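Local coordinates for protein phosphodiesterase (Salpingoeca rosetta, PDB 7D7P) that belongs to the cyclic nucleotide phosphodiesterase family, an all-helical fold of the HD-domain clan built around a metal site that holds zinc, at residues Glu305-Ile316 and Leu345-Arg356; Ala40-Leu51 and Val69-His78. All coordinates share one frame; numbering follows the deposited sequence.

Contact 1 of 2, residues Glu305-Ile316 and Leu345-Arg356; sequences EESLAKGEIGFI and LAEWKAIAESYR
Glu312 lies over one face of the Trp348 indole: its CB stands 3.6 Å from the centroid of the five-membered ring and almost exactly on its normal, with CG over the same face nearer the rim. Leu308, Ala309 and Ile316 approach the ring obliquely. Its benzo part lies against the Ala309 backbone, Ala309 CA being 3.5 Å from Trp348 CE3, and the small alanine lets Ala309 CA and Trp348 CA come within 5.1 Å. The second flat group, Tyr355, carries Glu306 CB over one face, a CH-pi contact, and at its edge OH donates a very short hydrogen bond of 2.5 Å to Glu305 OE1. Glu305 can reach that edge because CG is anti to the backbone N (chi1 -167°) and the chain runs straight on; its carboxylate is turned 71° from the ring. The side chain of Ile313 is a knob in the opposite sense, set among Leu345, Trp348, Lys349 and Ala352. The axes of segments 305-316 and 345-356 approach to 8.6 Å, with a signed crossing angle of -139°. Helix 268-291 closes the Trp348 side: Asn271 OD1 accepts from Trp348 NE1, and Phe268 meets the indole edge-to-face, making this a three-helix junction.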
loop_
_atom_site.group_PDB
_atom_site.type_symbol
_atom_site.label_atom_id
_atom_site.label_comp_id
_atom_site.label_asym_id
_atom_site.label_seq_id
_atom_site.Cartn_x
_atom_site.Cartn_y
_atom_site.Cartn_z
ATOM N N GLU A 305 -7.007 -18.609 8.727
ATOM C CA GLU A 305 -7.101 -18.019 7.395
ATOM C C GLU A 305 -7.064 -16.496 7.445
ATOM O O GLU A 305 -6.527 -15.863 6.528
ATOM C CB GLU A 305 -8.377 -18.495 6.700
ATOM C CG GLU A 305 -8.421 -18.208 5.209
ATOM C CD GLU A 305 -9.649 -18.799 4.537
ATOM O OE1 GLU A 305 -10.771 -18.586 5.045
ATOM O OE2 GLU A 305 -9.492 -19.482 3.503
ATOM N N GLU A 306 -7.628 -15.892 8.494
ATOM C CA GLU A 306 -7.609 -14.437 8.600
ATOM C C GLU A 306 -6.192 -13.917 8.798
ATOM O O GLU A 306 -5.813 -12.891 8.220
ATOM C CB GLU A 306 -8.513 -13.977 9.744
ATOM C CG GLU A 306 -8.578 -12.466 9.901
ATOM C CD GLU A 306 -9.413 -12.036 11.091
ATOM O OE1 GLU A 306 -9.752 -12.900 11.926
ATOM O OE2 GLU A 306 -9.734 -10.833 11.187
ATOM N N SER A 307 -5.394 -14.609 9.614
ATOM C CA SER A 307 -3.998 -14.221 9.783
ATOM C C SER A 307 -3.222 -14.389 8.485
ATOM O O SER A 307 -2.340 -13.581 8.173
ATOM C CB SER A 307 -3.357 -15.043 10.900
ATOM O OG SER A 307 -3.949 -14.749 12.153
ATOM N N LEU A 308 -3.538 -15.434 7.718
ATOM C CA LEU A 308 -2.863 -15.654 6.443
ATOM C C LEU A 308 -3.110 -14.494 5.487
ATOM O O LEU A 308 -2.170 -13.953 4.891
ATOM C CB LEU A 308 -3.331 -16.973 5.827
ATOM C CG LEU A 308 -2.626 -17.408 4.543
ATOM C CD1 LEU A 308 -1.150 -17.671 4.809
ATOM C CD2 LEU A 308 -3.299 -18.641 3.961
ATOM N N ALA A 309 -4.374 -14.090 5.336
ATOM C CA ALA A 309 -4.707 -13.003 4.422
ATOM C C ALA A 309 -4.071 -11.691 4.863
ATOM O O ALA A 309 -3.532 -10.945 4.037
ATOM C CB ALA A 309 -6.225 -12.854 4.315
ATOM N N LYS A 310 -4.120 -11.394 6.164
ATOM C CA LYS A 310 -3.532 -10.154 6.661
ATOM C C LYS A 310 -2.023 -10.129 6.439
ATOM O O LYS A 310 -1.456 -9.085 6.098
ATOM C CB LYS A 310 -3.862 -9.976 8.144
ATOM N N GLY A 311 -1.357 -11.270 6.626
ATOM C CA GLY A 311 0.077 -11.321 6.397
ATOM C C GLY A 311 0.440 -11.175 4.930
ATOM O O GLY A 311 1.451 -10.552 4.591
ATOM N N GLU A 312 -0.378 -11.741 4.040
ATOM C CA GLU A 312 -0.101 -11.643 2.610
ATOM C C GLU A 312 -0.296 -10.219 2.103
ATOM O O GLU A 312 0.472 -9.745 1.257
ATOM C CB GLU A 312 -0.992 -12.611 1.833
ATOM C CG GLU A 312 -0.503 -14.047 1.837
ATOM C CD GLU A 312 0.824 -14.208 1.125
ATOM O OE1 GLU A 312 1.807 -14.600 1.786
ATOM O OE2 GLU A 312 0.885 -13.940 -0.094
ATOM N N ILE A 313 -1.320 -9.525 2.602
ATOM C CA ILE A 313 -1.565 -8.146 2.182
ATOM C C ILE A 313 -0.379 -7.263 2.548
ATOM O O ILE A 313 0.089 -6.454 1.739
ATOM C CB ILE A 313 -2.872 -7.619 2.799
ATOM C CG1 ILE A 313 -4.071 -8.390 2.249
ATOM C CG2 ILE A 313 -3.025 -6.130 2.532
ATOM C CD1 ILE A 313 -5.320 -8.242 3.086
ATOM N N GLY A 314 0.127 -7.407 3.774
ATOM C CA GLY A 314 1.276 -6.614 4.184
ATOM C C GLY A 314 2.543 -6.986 3.435
ATOM O O GLY A 314 3.325 -6.113 3.050
ATOM N N PHE A 315 2.759 -8.285 3.214
ATOM C CA PHE A 315 3.957 -8.726 2.506
ATOM C C PHE A 315 3.944 -8.260 1.056
ATOM O O PHE A 315 4.988 -7.892 0.506
ATOM C CB PHE A 315 4.076 -10.248 2.586
ATOM C CG PHE A 315 5.320 -10.796 1.949
ATOM C CD1 PHE A 315 6.572 -10.453 2.434
ATOM C CD2 PHE A 315 5.236 -11.663 0.872
ATOM C CE1 PHE A 315 7.720 -10.962 1.851
ATOM C CE2 PHE A 315 6.381 -12.177 0.286
ATOM C CZ PHE A 315 7.624 -11.824 0.773
ATOM N N ILE A 316 2.772 -8.258 0.424
ATOM C CA ILE A 316 2.677 -7.810 -0.961
ATOM C C ILE A 316 2.791 -6.291 -1.044
ATOM O O ILE A 316 3.483 -5.756 -1.916
ATOM C CB ILE A 316 1.371 -8.324 -1.591
ATOM C CG1 ILE A 316 1.448 -9.836 -1.818
ATOM C CG2 ILE A 316 1.076 -7.596 -2.891
ATOM C CD1 ILE A 316 0.121 -10.470 -2.166
ATOM N N LEU A 345 -3.466 -9.633 -4.652
ATOM C CA LEU A 345 -3.680 -8.675 -3.573
ATOM C C LEU A 345 -5.163 -8.370 -3.389
ATOM O O LEU A 345 -5.654 -8.297 -2.256
ATOM C CB LEU A 345 -2.899 -7.391 -3.851
ATOM C CG LEU A 345 -3.035 -6.276 -2.813
ATOM C CD1 LEU A 345 -2.583 -6.756 -1.440
ATOM C CD2 LEU A 345 -2.247 -5.049 -3.246
ATOM N N ALA A 346 -5.892 -8.194 -4.494
ATOM C CA ALA A 346 -7.328 -7.953 -4.402
ATOM C C ALA A 346 -8.062 -9.155 -3.824
ATOM O O ALA A 346 -9.068 -8.990 -3.123
ATOM C CB ALA A 346 -7.891 -7.600 -5.779
ATOM N N GLU A 347 -7.576 -10.366 -4.100
ATOM C CA GLU A 347 -8.219 -11.558 -3.556
ATOM C C GLU A 347 -7.998 -11.666 -2.052
ATOM O O GLU A 347 -8.937 -11.954 -1.300
ATOM C CB GLU A 347 -7.700 -12.806 -4.270
ATOM C CG GLU A 347 -8.677 -13.966 -4.269
ATOM C CD GLU A 347 -9.782 -13.793 -5.294
ATOM O OE1 GLU A 347 -9.475 -13.772 -6.506
ATOM O OE2 GLU A 347 -10.955 -13.674 -4.885
ATOM N N TRP A 348 -6.764 -11.439 -1.592
ATOM C CA TRP A 348 -6.492 -11.500 -0.159
ATOM C C TRP A 348 -7.284 -10.441 0.599
ATOM O O TRP A 348 -7.751 -10.686 1.718
ATOM C CB TRP A 348 -4.994 -11.334 0.101
ATOM C CG TRP A 348 -4.156 -12.520 -0.304
ATOM C CD1 TRP A 348 -3.194 -12.551 -1.273
ATOM C CD2 TRP A 348 -4.203 -13.839 0.256
ATOM N NE1 TRP A 348 -2.640 -13.807 -1.352
ATOM C CE2 TRP A 348 -3.241 -14.615 -0.424
ATOM C CE3 TRP A 348 -4.963 -14.440 1.263
ATOM C CZ2 TRP A 348 -3.021 -15.961 -0.129
ATOM C CZ3 TRP A 348 -4.741 -15.775 1.557
ATOM C CH2 TRP A 348 -3.779 -16.520 0.862
ATOM N N LYS A 349 -7.451 -9.257 0.003
ATOM C CA LYS A 349 -8.217 -8.199 0.654
ATOM C C LYS A 349 -9.697 -8.547 0.745
ATOM O O LYS A 349 -10.368 -8.145 1.702
ATOM C CB LYS A 349 -8.022 -6.876 -0.088
ATOM C CG LYS A 349 -6.630 -6.280 0.073
ATOM C CD LYS A 349 -6.476 -4.992 -0.717
ATOM C CE LYS A 349 -7.399 -3.906 -0.194
ATOM N NZ LYS A 349 -7.234 -2.634 -0.948
ATOM N N ALA A 350 -10.225 -9.289 -0.233
ATOM C CA ALA A 350 -11.606 -9.749 -0.140
ATOM C C ALA A 350 -11.780 -10.739 1.006
ATOM O O ALA A 350 -12.801 -10.718 1.705
ATOM C CB ALA A 350 -12.043 -10.376 -1.463
ATOM N N ILE A 351 -10.791 -11.611 1.217
ATOM C CA ILE A 351 -10.856 -12.561 2.324
ATOM C C ILE A 351 -10.756 -11.835 3.659
ATOM O O ILE A 351 -11.499 -12.136 4.602
ATOM C CB ILE A 351 -9.755 -13.627 2.177
ATOM C CG1 ILE A 351 -9.958 -14.424 0.888
ATOM C CG2 ILE A 351 -9.728 -14.548 3.393
ATOM C CD1 ILE A 351 -8.814 -15.357 0.562
ATOM N N ALA A 352 -9.836 -10.872 3.763
ATOM C CA ALA A 352 -9.676 -10.133 5.011
ATOM C C ALA A 352 -10.912 -9.295 5.321
ATOM O O ALA A 352 -11.301 -9.160 6.489
ATOM C CB ALA A 352 -8.432 -9.249 4.943
ATOM N N GLU A 353 -11.547 -8.732 4.289
ATOM C CA GLU A 353 -12.748 -7.931 4.506
ATOM C C GLU A 353 -13.899 -8.788 5.021
ATOM O O GLU A 353 -14.691 -8.334 5.854
ATOM C CB GLU A 353 -13.146 -7.217 3.215
ATOM N N SER A 354 -14.004 -10.027 4.538
ATOM C CA SER A 354 -15.061 -10.915 5.013
ATOM C C SER A 354 -14.885 -11.242 6.492
ATOM O O SER A 354 -15.855 -11.215 7.261
ATOM C CB SER A 354 -15.089 -12.194 4.176
ATOM O OG SER A 354 -15.837 -13.210 4.822
ATOM N N TYR A 355 -13.654 -11.550 6.909
ATOM C CA TYR A 355 -13.407 -11.865 8.314
ATOM C C TYR A 355 -13.578 -10.638 9.199
ATOM O O TYR A 355 -14.126 -10.734 10.303
ATOM C CB TYR A 355 -12.008 -12.458 8.483
ATOM C CG TYR A 355 -11.930 -13.931 8.158
ATOM C CD1 TYR A 355 -12.354 -14.888 9.071
ATOM C CD2 TYR A 355 -11.433 -14.364 6.937
ATOM C CE1 TYR A 355 -12.284 -16.235 8.776
ATOM C CE2 TYR A 355 -11.360 -15.708 6.632
ATOM C CZ TYR A 355 -11.787 -16.639 7.555
ATOM O OH TYR A 355 -11.717 -17.981 7.258
ATOM N N ARG A 356 -13.115 -9.474 8.736
ATOM C CA ARG A 356 -13.295 -8.249 9.509
ATOM C C ARG A 356 -14.770 -7.885 9.625
ATOM O O ARG A 356 -15.213 -7.403 10.676
ATOM C CB ARG A 356 -12.514 -7.103 8.867
ATOM C CG ARG A 356 -12.308 -5.904 9.778
ATOM C CD ARG A 356 -11.622 -4.761 9.046
ATOM N NE ARG A 356 -10.427 -5.207 8.333
ATOM C CZ ARG A 356 -9.196 -5.157 8.830
ATOM N NH1 ARG A 356 -8.169 -5.586 8.107
ATOM N NH2 ARG A 356 -8.987 -4.676 10.049
HETATM O O HOH W 1 -9.503 -8.931 8.307
#

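Contact 2 of 2, residues Ala40-Leu51 and Val69-His78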
loop_
_atom_site.group_PDB
_atom_site.type_symbol
_atom_site.label_atom_id
_atom_site.label_comp_id
_atom_site.label_asym_id
_atom_site.label_seq_id
_atom_site.Cartn_x
_atom_site.Cartn_y
_atom_site.Cartn_z
ATOM N N ALA A 40 23.851 -19.060 -25.905
ATOM C CA ALA A 40 23.150 -19.470 -27.120
ATOM C C ALA A 40 21.679 -19.682 -26.781
ATOM O O ALA A 40 21.245 -20.786 -26.450
ATOM C CB ALA A 40 23.779 -20.728 -27.706
ATOM N N MET A 41 20.901 -18.604 -26.861
ATOM C CA MET A 41 19.475 -18.658 -26.578
ATOM C C MET A 41 18.724 -17.762 -27.549
ATOM O O MET A 41 19.157 -16.643 -27.836
ATOM C CB MET A 41 19.155 -18.216 -25.142
ATOM C CG MET A 41 19.876 -18.988 -24.052
ATOM S SD MET A 41 20.048 -18.032 -22.529
ATOM C CE MET A 41 18.335 -17.781 -22.073
ATOM N N ASP A 42 17.599 -18.264 -28.053
ATOM C CA ASP A 42 16.611 -17.452 -28.757
ATOM C C ASP A 42 15.313 -17.548 -27.970
ATOM O O ASP A 42 14.683 -18.612 -27.928
ATOM C CB ASP A 42 16.418 -17.910 -30.200
ATOM C CG ASP A 42 15.414 -17.052 -30.946
ATOM O OD1 ASP A 42 15.710 -15.861 -31.180
ATOM O OD2 ASP A 42 14.328 -17.565 -31.290
ATOM N N ALA A 43 14.915 -16.429 -27.355
ATOM C CA ALA A 43 13.809 -16.441 -26.404
ATOM C C ALA A 43 12.509 -16.925 -27.032
ATOM O O ALA A 43 11.701 -17.573 -26.357
ATOM C CB ALA A 43 13.618 -15.045 -25.810
ATOM N N GLU A 44 12.285 -16.626 -28.313
ATOM C CA GLU A 44 10.988 -16.920 -28.913
ATOM C C GLU A 44 10.827 -18.406 -29.194
ATOM O O GLU A 44 9.727 -18.954 -29.057
ATOM C CB GLU A 44 10.803 -16.095 -30.183
ATOM C CG GLU A 44 10.875 -14.604 -29.927
ATOM C CD GLU A 44 10.158 -13.792 -30.980
ATOM O OE1 GLU A 44 9.485 -14.388 -31.848
ATOM O OE2 GLU A 44 10.248 -12.548 -30.922
ATOM N N LYS A 45 11.911 -19.075 -29.592
ATOM C CA LYS A 45 11.874 -20.529 -29.698
ATOM C C LYS A 45 11.639 -21.165 -28.334
ATOM O O LYS A 45 10.849 -22.108 -28.209
ATOM C CB LYS A 45 13.175 -21.041 -30.316
ATOM N N LEU A 46 12.307 -20.649 -27.298
ATOM C CA LEU A 46 12.130 -21.185 -25.951
ATOM C C LEU A 46 10.713 -20.951 -25.442
ATOM O O LEU A 46 10.115 -21.841 -24.824
ATOM C CB LEU A 46 13.151 -20.553 -25.003
ATOM C CG LEU A 46 14.620 -20.899 -25.256
ATOM C CD1 LEU A 46 15.550 -19.928 -24.537
ATOM C CD2 LEU A 46 14.901 -22.327 -24.832
ATOM N N ALA A 47 10.158 -19.764 -25.697
ATOM C CA ALA A 47 8.830 -19.429 -25.196
ATOM C C ALA A 47 7.725 -20.223 -25.883
ATOM O O ALA A 47 6.601 -20.259 -25.373
ATOM C CB ALA A 47 8.572 -17.931 -25.359
ATOM N N ALA A 48 8.014 -20.852 -27.021
ATOM C CA ALA A 48 7.014 -21.647 -27.721
ATOM C C ALA A 48 6.880 -23.058 -27.165
ATOM O O ALA A 48 5.936 -23.765 -27.536
ATOM C CB ALA A 48 7.347 -21.713 -29.214
ATOM N N SER A 49 7.789 -23.482 -26.292
ATOM C CA SER A 49 7.745 -24.825 -25.733
ATOM C C SER A 49 6.651 -24.942 -24.681
ATOM O O SER A 49 6.312 -23.975 -23.994
ATOM C CB SER A 49 9.098 -25.187 -25.118
ATOM O OG SER A 49 8.966 -26.215 -24.150
ATOM N N SER A 50 6.101 -26.155 -24.553
ATOM C CA SER A 50 5.105 -26.416 -23.519
ATOM C C SER A 50 5.677 -26.248 -22.117
ATOM O O SER A 50 4.911 -26.138 -21.154
ATOM C CB SER A 50 4.532 -27.826 -23.682
ATOM O OG SER A 50 5.546 -28.808 -23.551
ATOM N N LEU A 51 7.006 -26.235 -21.984
ATOM C CA LEU A 51 7.643 -25.957 -20.704
ATOM C C LEU A 51 7.468 -24.506 -20.274
ATOM O O LEU A 51 7.527 -24.216 -19.074
ATOM C CB LEU A 51 9.134 -26.303 -20.786
ATOM C CG LEU A 51 9.984 -26.207 -19.517
ATOM C CD1 LEU A 51 9.602 -27.298 -18.531
ATOM C CD2 LEU A 51 11.467 -26.284 -19.860
ATOM N N VAL A 69 10.920 -32.167 -15.523
ATOM C CA VAL A 69 10.958 -30.711 -15.648
ATOM C C VAL A 69 12.386 -30.200 -15.512
ATOM O O VAL A 69 12.839 -29.360 -16.301
ATOM C CB VAL A 69 10.025 -30.057 -14.611
ATOM C CG1 VAL A 69 10.245 -28.553 -14.580
ATOM C CG2 VAL A 69 8.574 -30.378 -14.923
ATOM N N CYS A 70 13.119 -30.698 -14.511
ATOM C CA CYS A 70 14.489 -30.246 -14.300
ATOM C C CYS A 70 15.374 -30.598 -15.489
ATOM O O CYS A 70 16.170 -29.771 -15.947
ATOM C CB CYS A 70 15.049 -30.857 -13.014
ATOM S SG CYS A 70 14.169 -30.373 -11.508
ATOM N N VAL A 71 15.240 -31.819 -16.007
ATOM C CA VAL A 71 16.036 -32.232 -17.159
ATOM C C VAL A 71 15.658 -31.419 -18.390
ATOM O O VAL A 71 16.524 -31.027 -19.182
ATOM C CB VAL A 71 15.869 -33.744 -17.402
ATOM C CG1 VAL A 71 16.562 -34.156 -18.694
ATOM C CG2 VAL A 71 16.408 -34.534 -16.220
ATOM N N ARG A 72 14.362 -31.149 -18.573
ATOM C CA ARG A 72 13.921 -30.391 -19.739
ATOM C C ARG A 72 14.452 -28.964 -19.711
ATOM O O ARG A 72 14.779 -28.401 -20.763
ATOM C CB ARG A 72 12.395 -30.387 -19.823
ATOM C CG ARG A 72 11.810 -31.593 -20.528
ATOM C CD ARG A 72 10.324 -31.404 -20.803
ATOM N NE ARG A 72 10.062 -30.367 -21.800
ATOM C CZ ARG A 72 8.845 -29.978 -22.170
ATOM N NH1 ARG A 72 7.771 -30.532 -21.622
ATOM N NH2 ARG A 72 8.698 -29.030 -23.085
ATOM N N VAL A 73 14.530 -28.354 -18.525
ATOM C CA VAL A 73 15.092 -27.009 -18.422
ATOM C C VAL A 73 16.540 -27.008 -18.898
ATOM O O VAL A 73 16.946 -26.163 -19.705
ATOM C CB VAL A 73 14.972 -26.479 -16.983
ATOM C CG1 VAL A 73 15.801 -25.210 -16.818
ATOM C CG2 VAL A 73 13.517 -26.215 -16.627
ATOM N N PHE A 74 17.337 -27.963 -18.407
ATOM C CA PHE A 74 18.727 -28.076 -18.839
ATOM C C PHE A 74 18.824 -28.381 -20.331
ATOM O O PHE A 74 19.680 -27.828 -21.031
ATOM C CB PHE A 74 19.440 -29.166 -18.034
ATOM C CG PHE A 74 19.927 -28.715 -16.687
ATOM C CD1 PHE A 74 19.037 -28.514 -15.644
ATOM C CD2 PHE A 74 21.278 -28.510 -16.458
ATOM C CE1 PHE A 74 19.483 -28.110 -14.401
ATOM C CE2 PHE A 74 21.731 -28.103 -15.221
ATOM C CZ PHE A 74 20.832 -27.902 -14.188
ATOM N N GLN A 75 17.959 -29.264 -20.833
ATOM C CA GLN A 75 18.039 -29.665 -22.234
ATOM C C GLN A 75 17.633 -28.525 -23.163
ATOM O O GLN A 75 18.343 -28.215 -24.126
ATOM C CB GLN A 75 17.166 -30.895 -22.480
ATOM N N GLU A 76 16.495 -27.883 -22.884
ATOM C CA GLU A 76 15.972 -26.887 -23.814
ATOM C C GLU A 76 16.793 -25.601 -23.806
ATOM O O GLU A 76 16.818 -24.882 -24.812
ATOM C CB GLU A 76 14.505 -26.600 -23.500
ATOM C CG GLU A 76 13.605 -27.808 -23.735
ATOM C CD GLU A 76 12.133 -27.455 -23.788
ATOM O OE1 GLU A 76 11.305 -28.388 -23.837
ATOM O OE2 GLU A 76 11.803 -26.250 -23.780
ATOM N N LEU A 77 17.470 -25.294 -22.700
ATOM C CA LEU A 77 18.368 -24.145 -22.653
ATOM C C LEU A 77 19.736 -24.437 -23.256
ATOM O O LEU A 77 20.592 -23.546 -23.261
ATOM C CB LEU A 77 18.534 -23.658 -21.211
ATOM C CG LEU A 77 17.301 -22.980 -20.613
ATOM C CD1 LEU A 77 17.516 -22.661 -19.141
ATOM C CD2 LEU A 77 16.960 -21.720 -21.400
ATOM N N HIS A 78 19.956 -25.659 -23.745
ATOM C CA HIS A 78 21.147 -26.090 -24.476
ATOM C C HIS A 78 22.397 -26.182 -23.609
ATOM O O HIS A 78 23.503 -26.314 -24.149
ATOM C CB HIS A 78 21.432 -25.185 -25.681
ATOM C CG HIS A 78 20.257 -25.000 -26.591
ATOM N ND1 HIS A 78 19.719 -26.032 -27.330
ATOM C CD2 HIS A 78 19.516 -23.903 -26.882
ATOM C CE1 HIS A 78 18.695 -25.581 -28.033
ATOM N NE2 HIS A 78 18.552 -24.292 -27.780
HETATM O O HOH W 2 16.982 -21.283 -28.152
HETATM O O HOH W 3 12.043 -23.651 -23.469
#
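Leu51 packs against one side of helix 63-76, its CD2 lying 3.8 Å from Val73 CG2 and its CD1 touching Val69 CG1 more loosely, at 4.2 Å. A chi1 of -175° swings the isobutyl group away from the backbone N and into the buried layer, where Tyr120 of helix 109-126 touches both Leu51 and Val73. Leu46 makes a second apolar contact, crossing Leu77 at about a right angle with CD1 3.9 Å from Leu77 CD2, and its CD2 presses to 3.2 Å from Glu76 O. The Ala40 end is looser: exposed Ala40 meets His78 CD2 through its backbone O, at 3.6 Å, rather than its methyl, and one water accepts from Asp42 N and makes a weak bond with His78 NE2.

The polar side is built round Arg72 and Glu76, one helical turn apart. Arg72 grips Glu76 OE1 side-on through NE and NH2, the NH2 bond being 2.8 Å long, and both reach that oxygen in the guanidinium plane. Leu51 CB sits over one face of the guanidinium, near NH2, while Ser50 OG accepts from NH2 at its edge. Ser49 OG donates to the syn lone pair of Glu76 OE2 at 2.9 Å and accepts from Leu51 N, an ST turn. A second water bridges Glu76 OE2 to Leu46 O.

Glu76 thus divides its oxygens between the arginine and the serine-water pair, an arrangement that would favour the charged carboxylate and ties the 49-51 turn to the helix.

In the fold
Both contacts are partly buried, and neither lies at the centre of the chain. Contact 1 joins two long helices, 305-330 and 336-359, by interlocking side chains, with an aromatic centre and a single direct hydrogen bond across it. Contact 2 lays a short helix and the loop around it on helix 63-76; it buries less surface, 509 Å² against 718 Å², with Leu51 leading its apolar part, and its polar side carries a salt bridge within the helix, serine bonds and bridging waters. The two share no element: helix 268-291 backs contact 1, whereas helices 109-126 and 133-145 lie behind contact 2. Their centres are 36 Å apart, and contact 2 closes earlier in the chain.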